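Local coordinates for protein anthranilate-CoA ligase (Stigmatella aurantiaca, PDB 4WV3) that belongs to the ANL superfamily of AMP-binding enzymes, built from a large N-terminal and a small C-terminal domain, at residues A266-Y270 with V291-L297; L297-L301 with S431-Q435; D312-G316 with S328-I334. One frame throughout, in Å; residues are numbered along the deposited sequence.

Contact 1 (A266-Y270 with V291-L297); sequences APTGY and VSASEAL. With 3UK (5'-O-[(S)-[(2-aminobenzoyl)oxy](hydroxy)phosphoryl]adenosine), chain C.
Pro-267 pushes its ring into the bend of the chain from Ser-292 to Leu-297. Its CG lies 3.3 Å from Glu-295 O and its CD 3.3 Å from Ser-292 OG, while CB rests against the Leu-297 methyl CD1 at 4.0 Å. Beside it Tyr-270 reaches the end of strand 289-292 with its hydroxyl: OH donates to Val-291 O over 2.7 Å, coming from above the carbonyl plane, 66° out of it. CG of Tyr-270 stands anti to its own carbonyl carbon (chi1 -75°), which carries the ring along Ser-292, whose CB is 3.6 Å from CE2. These are elements of a beta-alpha-beta unit, strand 262-265, helix 267-274 and strand 289-292, in the large mixed sheet of the AMP-binding domain. Ala-266 is the N-cap of that helix, and its O accepts from the backbone N atoms of Gly-269 and Tyr-270. Beyond the strand, residues 293-296 line the pocket of 3UK; Ala-293 CB lies 3.6 Å from its C28. Further out, Trp-305 meets the Tyr-270 ring edge-to-face. Ser-294 OG bonds to Thr-504 O; Glu-295 OE1 makes a salt bridge with Arg-509, and OE2 accepts a hydrogen bond from Ile-507 N.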
# COMPACT_ATOMS: atom_id res chain seq x y z
N ALA A 266 -3.54 6.61 3.85
CA ALA A 266 -4.31 5.62 4.59
C ALA A 266 -5.19 6.36 5.59
O ALA A 266 -4.89 7.49 5.96
CB ALA A 266 -3.37 4.66 5.31
N PRO A 267 -6.30 5.72 6.02
CA PRO A 267 -7.20 6.31 7.02
C PRO A 267 -6.48 6.81 8.27
O PRO A 267 -6.88 7.82 8.84
CB PRO A 267 -8.13 5.15 7.37
CG PRO A 267 -8.20 4.36 6.12
CD PRO A 267 -6.83 4.45 5.51
N THR A 268 -5.42 6.11 8.67
CA THR A 268 -4.63 6.52 9.83
C THR A 268 -3.87 7.82 9.53
O THR A 268 -3.56 8.58 10.44
CB THR A 268 -3.65 5.42 10.28
OG1 THR A 268 -2.95 5.85 11.45
CG2 THR A 268 -2.64 5.12 9.18
N GLY A 269 -3.58 8.05 8.26
CA GLY A 269 -2.89 9.26 7.84
C GLY A 269 -3.85 10.43 7.72
O GLY A 269 -3.51 11.56 8.09
N TYR A 270 -5.04 10.16 7.21
CA TYR A 270 -6.08 11.18 7.10
C TYR A 270 -6.53 11.64 8.48
O TYR A 270 -6.81 12.82 8.69
CB TYR A 270 -7.28 10.66 6.31
CG TYR A 270 -7.05 10.58 4.81
CD1 TYR A 270 -6.97 11.73 4.04
CD2 TYR A 270 -6.92 9.35 4.18
CE1 TYR A 270 -6.77 11.66 2.67
CE2 TYR A 270 -6.71 9.27 2.81
CZ TYR A 270 -6.64 10.42 2.06
OH TYR A 270 -6.44 10.35 0.70
N VAL A 291 -7.28 9.73 -2.50
CA VAL A 291 -7.46 8.29 -2.52
C VAL A 291 -7.05 7.68 -1.18
O VAL A 291 -6.03 8.06 -0.60
CB VAL A 291 -6.63 7.64 -3.65
CG1 VAL A 291 -6.85 6.13 -3.69
CG2 VAL A 291 -6.97 8.26 -4.99
N SER A 292 -7.86 6.75 -0.69
CA SER A 292 -7.57 6.06 0.56
C SER A 292 -7.59 4.54 0.37
O SER A 292 -8.43 4.01 -0.36
CB SER A 292 -8.57 6.46 1.64
OG SER A 292 -8.33 5.76 2.85
N ALA A 293 -6.67 3.85 1.04
CA ALA A 293 -6.60 2.40 0.96
C ALA A 293 -5.66 1.90 2.06
O ALA A 293 -5.15 2.69 2.85
CB ALA A 293 -5.87 1.96 -0.30
N SER A 294 -5.43 0.59 2.08
CA SER A 294 -4.63 -0.04 3.12
C SER A 294 -5.58 -0.65 4.13
O SER A 294 -5.53 -1.85 4.41
CB SER A 294 -3.73 1.00 3.81
OG SER A 294 -2.69 0.37 4.54
N GLU A 295 -6.46 0.18 4.67
CA GLU A 295 -7.56 -0.27 5.52
C GLU A 295 -8.83 0.51 5.19
O GLU A 295 -8.77 1.55 4.54
CB GLU A 295 -7.21 -0.14 7.01
CG GLU A 295 -6.20 -1.16 7.51
CD GLU A 295 -6.17 -1.26 9.03
OE1 GLU A 295 -7.09 -0.72 9.68
OE2 GLU A 295 -5.23 -1.87 9.57
N ALA A 296 -9.97 0.01 5.65
CA ALA A 296 -11.26 0.63 5.36
C ALA A 296 -11.34 2.06 5.90
O ALA A 296 -11.06 2.30 7.07
CB ALA A 296 -12.40 -0.21 5.90
N LEU A 297 -11.71 2.99 5.03
CA LEU A 297 -11.88 4.39 5.42
C LEU A 297 -13.24 4.62 6.07
O LEU A 297 -14.27 4.47 5.41
CB LEU A 297 -11.71 5.31 4.21
CG LEU A 297 -11.92 6.81 4.49
CD1 LEU A 297 -10.76 7.39 5.27
CD2 LEU A 297 -12.14 7.57 3.19
C10 3UK C . -6.61 -4.57 3.26
C15 3UK C . -8.27 -2.81 2.69
C17 3UK C . -10.46 -2.26 3.40
C21 3UK C . -7.31 -5.81 2.78
C26 3UK C . -3.07 -2.26 -1.19
C28 3UK C . -4.41 -0.59 -2.30
O01 3UK C . -2.83 -2.67 1.18
C02 3UK C . -2.74 -3.15 0.07
O03 3UK C . -2.00 -4.34 -0.13
P04 3UK C . -1.50 -5.22 1.09
O05 3UK C . -0.68 -6.43 0.54
O06 3UK C . -2.72 -5.80 1.96
C07 3UK C . -4.01 -5.96 1.35
C08 3UK C . -5.03 -6.06 2.45
O09 3UK C . -5.21 -4.77 3.07
N11 3UK C . -7.04 -3.42 2.54
C12 3UK C . -6.32 -2.75 1.59
N13 3UK C . -7.08 -1.72 1.13
C14 3UK C . -8.29 -1.73 1.80
N16 3UK C . -9.36 -3.06 3.47
N18 3UK C . -10.54 -1.22 2.58
C19 3UK C . -9.51 -0.91 1.77
N20 3UK C . -9.60 0.20 0.90
O22 3UK C . -7.58 -6.66 3.87
C23 3UK C . -6.35 -6.44 1.89
O24 3UK C . -6.51 -7.87 1.92
O25 3UK C . -0.58 -4.39 1.97
C27 3UK C . -4.13 -1.38 -1.16
C29 3UK C . -3.62 -0.71 -3.48
C30 3UK C . -2.57 -1.60 -3.52
C31 3UK C . -2.27 -2.38 -2.37
N32 3UK C . -1.16 -3.33 -2.41

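Contact 2 (L297-L301 with S431-Q435); sequences LPAAL and STLIQ
With CG1 anti to the backbone N (chi1 -152°) and the chain extended to CD1 (chi2 174°), Ile-434 meets Pro-298, Ala-300 and Leu-301 with two different methyls. It is a course that carries CD1 out to Leu-301 and also against the proline CG, while CG2 is left beside Pro-298 CB and Ala-300. This is an interface between the two domains of an ANL enzyme: the start of helix 299-309 in the large AMP-binding domain faces the C-terminal part of helix 426-433, with Ile-434 and Gln-435, in the C-terminal domain.

The apolar part is small. CG2 of Ile-434 lies 3.7 Å from Pro-298 CB and 3.9 Å from Ala-300 CB, and CD1 of Ile-434 is 4.0 Å from Leu-301 CD1. Both the proline ring and the leucine side chain cross the isoleucine at about a right angle. At the more exposed border Gln-435 runs past Ala-300, its CG 4.1 Å from the alanine CB, and its OE1 has a weak hydrogen bond to Lys-483 on helix 470-483. Behind the large-domain side, helix 267-274 packs against Leu-301 through Ala-271 and Leu-274.

The polar part is bridged by water. Pro-298 occupies the N-cap position, and the backbone N-H groups of Ala-299 and Ala-300 each donate to a water. Water 1 accepts from Ala-299 N and bonds to Ser-431 OG at 2.7 Å; water 2 accepts from Ala-300 N and lies 3.2 Å from the same Ser-431 OG.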
# COMPACT_ATOMS: atom_id res chain seq x y z
N LEU A 297 -11.71 2.99 5.03
CA LEU A 297 -11.88 4.39 5.42
C LEU A 297 -13.24 4.62 6.07
O LEU A 297 -14.27 4.47 5.41
CB LEU A 297 -11.71 5.31 4.21
CG LEU A 297 -11.92 6.81 4.49
CD1 LEU A 297 -10.76 7.39 5.27
CD2 LEU A 297 -12.14 7.57 3.19
N PRO A 298 -13.24 4.98 7.36
CA PRO A 298 -14.48 5.24 8.10
C PRO A 298 -15.28 6.38 7.46
O PRO A 298 -14.68 7.33 6.94
CB PRO A 298 -13.98 5.66 9.48
CG PRO A 298 -12.62 5.08 9.59
CD PRO A 298 -12.05 5.15 8.21
N ALA A 299 -16.60 6.29 7.51
CA ALA A 299 -17.46 7.31 6.94
C ALA A 299 -17.25 8.65 7.63
O ALA A 299 -17.32 9.70 6.99
CB ALA A 299 -18.92 6.89 7.03
N ALA A 300 -16.98 8.61 8.93
CA ALA A 300 -16.75 9.81 9.72
C ALA A 300 -15.52 10.57 9.23
O ALA A 300 -15.49 11.80 9.26
CB ALA A 300 -16.60 9.46 11.19
N LEU A 301 -14.51 9.83 8.77
CA LEU A 301 -13.30 10.45 8.24
C LEU A 301 -13.53 11.02 6.84
O LEU A 301 -12.95 12.04 6.48
CB LEU A 301 -12.15 9.45 8.21
CG LEU A 301 -11.28 9.40 9.47
CD1 LEU A 301 -10.13 8.42 9.29
CD2 LEU A 301 -10.76 10.79 9.81
N SER A 431 -15.50 1.88 13.24
CA SER A 431 -16.10 2.96 12.47
C SER A 431 -17.10 3.75 13.32
O SER A 431 -17.29 4.95 13.11
CB SER A 431 -16.80 2.42 11.22
OG SER A 431 -17.45 3.45 10.51
N THR A 432 -17.73 3.07 14.26
CA THR A 432 -18.68 3.70 15.17
C THR A 432 -17.95 4.52 16.23
O THR A 432 -18.34 5.64 16.54
CB THR A 432 -19.59 2.66 15.85
OG1 THR A 432 -20.39 2.01 14.86
CG2 THR A 432 -20.49 3.32 16.87
N LEU A 433 -16.88 3.95 16.77
CA LEU A 433 -16.08 4.61 17.80
C LEU A 433 -15.46 5.91 17.29
O LEU A 433 -15.39 6.90 18.02
CB LEU A 433 -14.99 3.68 18.31
CG LEU A 433 -15.42 2.49 19.17
CD1 LEU A 433 -14.31 1.46 19.26
CD2 LEU A 433 -15.82 2.95 20.55
N ILE A 434 -15.02 5.90 16.04
CA ILE A 434 -14.33 7.05 15.47
C ILE A 434 -15.28 8.22 15.20
O ILE A 434 -14.84 9.34 14.93
CB ILE A 434 -13.56 6.67 14.19
CG1 ILE A 434 -12.35 7.59 13.99
CG2 ILE A 434 -14.48 6.67 12.98
CD1 ILE A 434 -11.46 7.19 12.84
N GLN A 435 -16.58 7.96 15.27
CA GLN A 435 -17.58 9.01 15.10
C GLN A 435 -17.50 10.02 16.24
O GLN A 435 -17.79 11.21 16.05
CB GLN A 435 -18.99 8.42 15.02
CG GLN A 435 -19.27 7.66 13.74
CD GLN A 435 -20.66 7.05 13.72
OE1 GLN A 435 -21.35 7.00 14.74
NE2 GLN A 435 -21.08 6.58 12.55
O HOH W 1 -18.12 3.55 7.90
O HOH W 2 -17.62 6.59 10.23

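Contact 3 (D312-G316 with S328-I334); sequences DIIDG and SNRPGDI. With 3UK (5'-O-[(S)-[(2-aminobenzoyl)oxy](hydroxy)phosphoryl]adenosine), chain C.
The hydrogen bonds between the segments converge on a single acceptor, Asp-315 O, which takes two from Asn-329. The backbone N of Asn-329 donates over 3.1 Å from a position tilted 30° out of the carbonyl plane. The side-chain ND2 comes in on the same oxygen, tilted 18°, with the oxygen close to the plane of its amide; this second bond is modelled very short, and its exact length is doubtful. CG of Asn-329 lies anti to its carbonyl carbon (chi1 -68°), which swings the amide back to Asp-315. That amide is held from elsewhere too: ND2 also donates to Ser-338 O, and OD1 accepts from Arg-335 N. Within 328-334, Ser-328 OG donates to Asn-329 O at 2.8 Å, in the carbonyl plane and on a lone pair.

Within these residues a single bridge is formed. Gly-316 and Ser-328 form an antiparallel non-hydrogen-bonded pair, where strand 313-318 meets strand 325-328 in the mixed sheet of the AMP-binding domain. The chain after Ser-328 leaves the sheet as a loop, turned back by mutual backbone bonds between Arg-330 and Asp-333.

Van der Waals contacts follow that loop. Ile-314 has CG2 3.3 Å from Asn-329 O, while its CD1 reaches past Arg-330 to the CD1 of Ile-334 at 3.8 Å, the two isoleucines crossing at about a right angle. Ile-334 CD1 also sits 3.6 Å from Asp-312 CB; the Asp-312 carboxylate itself makes a salt bridge to Lys-306.

Asp-315 and Gly-316 also bond the ligand. N20 of 3UK, the adenine amino nitrogen, donates to Asp-315 OD1 at 2.9 Å and, weakly, to Gly-316 O at 2.8 Å.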
# COMPACT_ATOMS: atom_id res chain seq x y z
N ASP A 312 -13.45 15.13 -2.37
CA ASP A 312 -13.89 13.76 -2.16
C ASP A 312 -12.70 12.83 -2.02
O ASP A 312 -11.68 13.01 -2.69
CB ASP A 312 -14.76 13.30 -3.34
CG ASP A 312 -16.06 14.06 -3.45
OD1 ASP A 312 -16.45 14.41 -4.58
OD2 ASP A 312 -16.70 14.30 -2.41
N ILE A 313 -12.83 11.83 -1.16
CA ILE A 313 -11.81 10.80 -1.04
C ILE A 313 -12.28 9.51 -1.69
O ILE A 313 -13.36 9.01 -1.38
CB ILE A 313 -11.44 10.50 0.43
CG1 ILE A 313 -10.84 11.74 1.09
CG2 ILE A 313 -10.46 9.35 0.51
CD1 ILE A 313 -10.33 11.48 2.49
N ILE A 314 -11.47 8.97 -2.60
CA ILE A 314 -11.81 7.72 -3.26
C ILE A 314 -11.22 6.54 -2.49
O ILE A 314 -10.02 6.30 -2.52
CB ILE A 314 -11.30 7.69 -4.71
CG1 ILE A 314 -11.85 8.88 -5.50
CG2 ILE A 314 -11.68 6.37 -5.39
CD1 ILE A 314 -13.36 8.94 -5.53
N ASP A 315 -12.09 5.80 -1.80
CA ASP A 315 -11.67 4.61 -1.07
C ASP A 315 -11.80 3.37 -1.94
O ASP A 315 -12.84 3.13 -2.54
CB ASP A 315 -12.49 4.44 0.21
CG ASP A 315 -12.08 3.21 1.01
OD1 ASP A 315 -10.89 2.85 0.99
OD2 ASP A 315 -12.96 2.60 1.66
N GLY A 316 -10.73 2.58 -2.00
CA GLY A 316 -10.72 1.36 -2.78
C GLY A 316 -9.79 0.32 -2.18
O GLY A 316 -8.71 0.66 -1.70
N SER A 328 -13.41 -0.35 -5.96
CA SER A 328 -13.20 1.07 -5.66
C SER A 328 -14.45 1.92 -5.80
O SER A 328 -15.42 1.53 -6.45
CB SER A 328 -12.10 1.64 -6.55
OG SER A 328 -11.91 3.02 -6.29
N ASN A 329 -14.41 3.10 -5.18
CA ASN A 329 -15.41 4.13 -5.41
C ASN A 329 -15.01 4.93 -6.64
O ASN A 329 -13.93 4.73 -7.19
CB ASN A 329 -15.53 5.05 -4.20
CG ASN A 329 -16.13 4.36 -2.99
OD1 ASN A 329 -17.35 4.33 -2.81
ND2 ASN A 329 -15.27 3.79 -2.15
N ARG A 330 -15.88 5.83 -7.07
CA ARG A 330 -15.64 6.61 -8.28
C ARG A 330 -16.02 8.07 -8.04
O ARG A 330 -16.87 8.35 -7.20
CB ARG A 330 -16.45 6.05 -9.45
CG ARG A 330 -15.94 4.70 -9.94
CD ARG A 330 -17.06 3.88 -10.54
NE ARG A 330 -16.60 2.54 -10.92
CZ ARG A 330 -16.46 1.53 -10.07
NH1 ARG A 330 -16.73 1.70 -8.78
NH2 ARG A 330 -16.04 0.35 -10.50
N PRO A 331 -15.37 9.00 -8.76
CA PRO A 331 -15.68 10.43 -8.65
C PRO A 331 -17.18 10.72 -8.76
O PRO A 331 -17.67 11.63 -8.09
CB PRO A 331 -14.94 11.03 -9.85
CG PRO A 331 -13.76 10.14 -10.02
CD PRO A 331 -14.25 8.75 -9.69
N GLY A 332 -17.89 9.94 -9.57
CA GLY A 332 -19.32 10.12 -9.73
C GLY A 332 -20.16 9.27 -8.80
O GLY A 332 -21.35 9.52 -8.63
N ASP A 333 -19.54 8.26 -8.19
CA ASP A 333 -20.28 7.35 -7.33
C ASP A 333 -19.49 7.00 -6.06
O ASP A 333 -18.55 6.21 -6.10
CB ASP A 333 -20.64 6.07 -8.09
CG ASP A 333 -21.59 5.17 -7.31
OD1 ASP A 333 -22.23 5.67 -6.36
OD2 ASP A 333 -21.69 3.97 -7.65
N ILE A 334 -19.88 7.62 -4.95
CA ILE A 334 -19.21 7.39 -3.67
C ILE A 334 -20.21 7.04 -2.57
O ILE A 334 -21.17 7.77 -2.34
CB ILE A 334 -18.42 8.63 -3.21
CG1 ILE A 334 -17.31 8.97 -4.21
CG2 ILE A 334 -17.84 8.41 -1.82
CD1 ILE A 334 -16.48 10.16 -3.81
C10 3UK C . -6.61 -4.57 3.26
C15 3UK C . -8.27 -2.81 2.69
C17 3UK C . -10.46 -2.26 3.40
C21 3UK C . -7.31 -5.81 2.78
C26 3UK C . -3.07 -2.26 -1.19
C28 3UK C . -4.41 -0.59 -2.30
O01 3UK C . -2.83 -2.67 1.18
C02 3UK C . -2.74 -3.15 0.07
O03 3UK C . -2.00 -4.34 -0.13
P04 3UK C . -1.50 -5.22 1.09
O05 3UK C . -0.68 -6.43 0.54
O06 3UK C . -2.72 -5.80 1.96
C07 3UK C . -4.01 -5.96 1.35
C08 3UK C . -5.03 -6.06 2.45
O09 3UK C . -5.21 -4.77 3.07
N11 3UK C . -7.04 -3.42 2.54
C12 3UK C . -6.32 -2.75 1.59
N13 3UK C . -7.08 -1.72 1.13
C14 3UK C . -8.29 -1.73 1.80
N16 3UK C . -9.36 -3.06 3.47
N18 3UK C . -10.54 -1.22 2.58
C19 3UK C . -9.51 -0.91 1.77
N20 3UK C . -9.60 0.20 0.90
O22 3UK C . -7.58 -6.66 3.87
C23 3UK C . -6.35 -6.44 1.89
O24 3UK C . -6.51 -7.87 1.92
O25 3UK C . -0.58 -4.39 1.97
C27 3UK C . -4.13 -1.38 -1.16
C29 3UK C . -3.62 -0.71 -3.48
C30 3UK C . -2.57 -1.60 -3.52
C31 3UK C . -2.27 -2.38 -2.37
N32 3UK C . -1.16 -3.33 -2.41

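In the fold
Contacts 1 and 3 lie in the same mixed sheet, their centres about 13 Å apart, because strands 289-292 and 313-318 are neighbours in it; two probable hydrogen bonds join them, Ser-292 N to Ile-314 O, and Ser-292 O from Gly-316 N. Both touch 3UK, contact 1 along residues 293-296 and contact 3 at the adenine amino group. Contact 2 shares Leu-297 with contact 1, their centres about 11 Å apart, and carries the chain into helix 299-309, where it meets the C-terminal domain. Contact 1 closes first along the chain; contact 3 then falls inside the long loop that contact 2 closes. Residues 291-301 thus run without a break from the ligand pocket to the large-domain side of the interface.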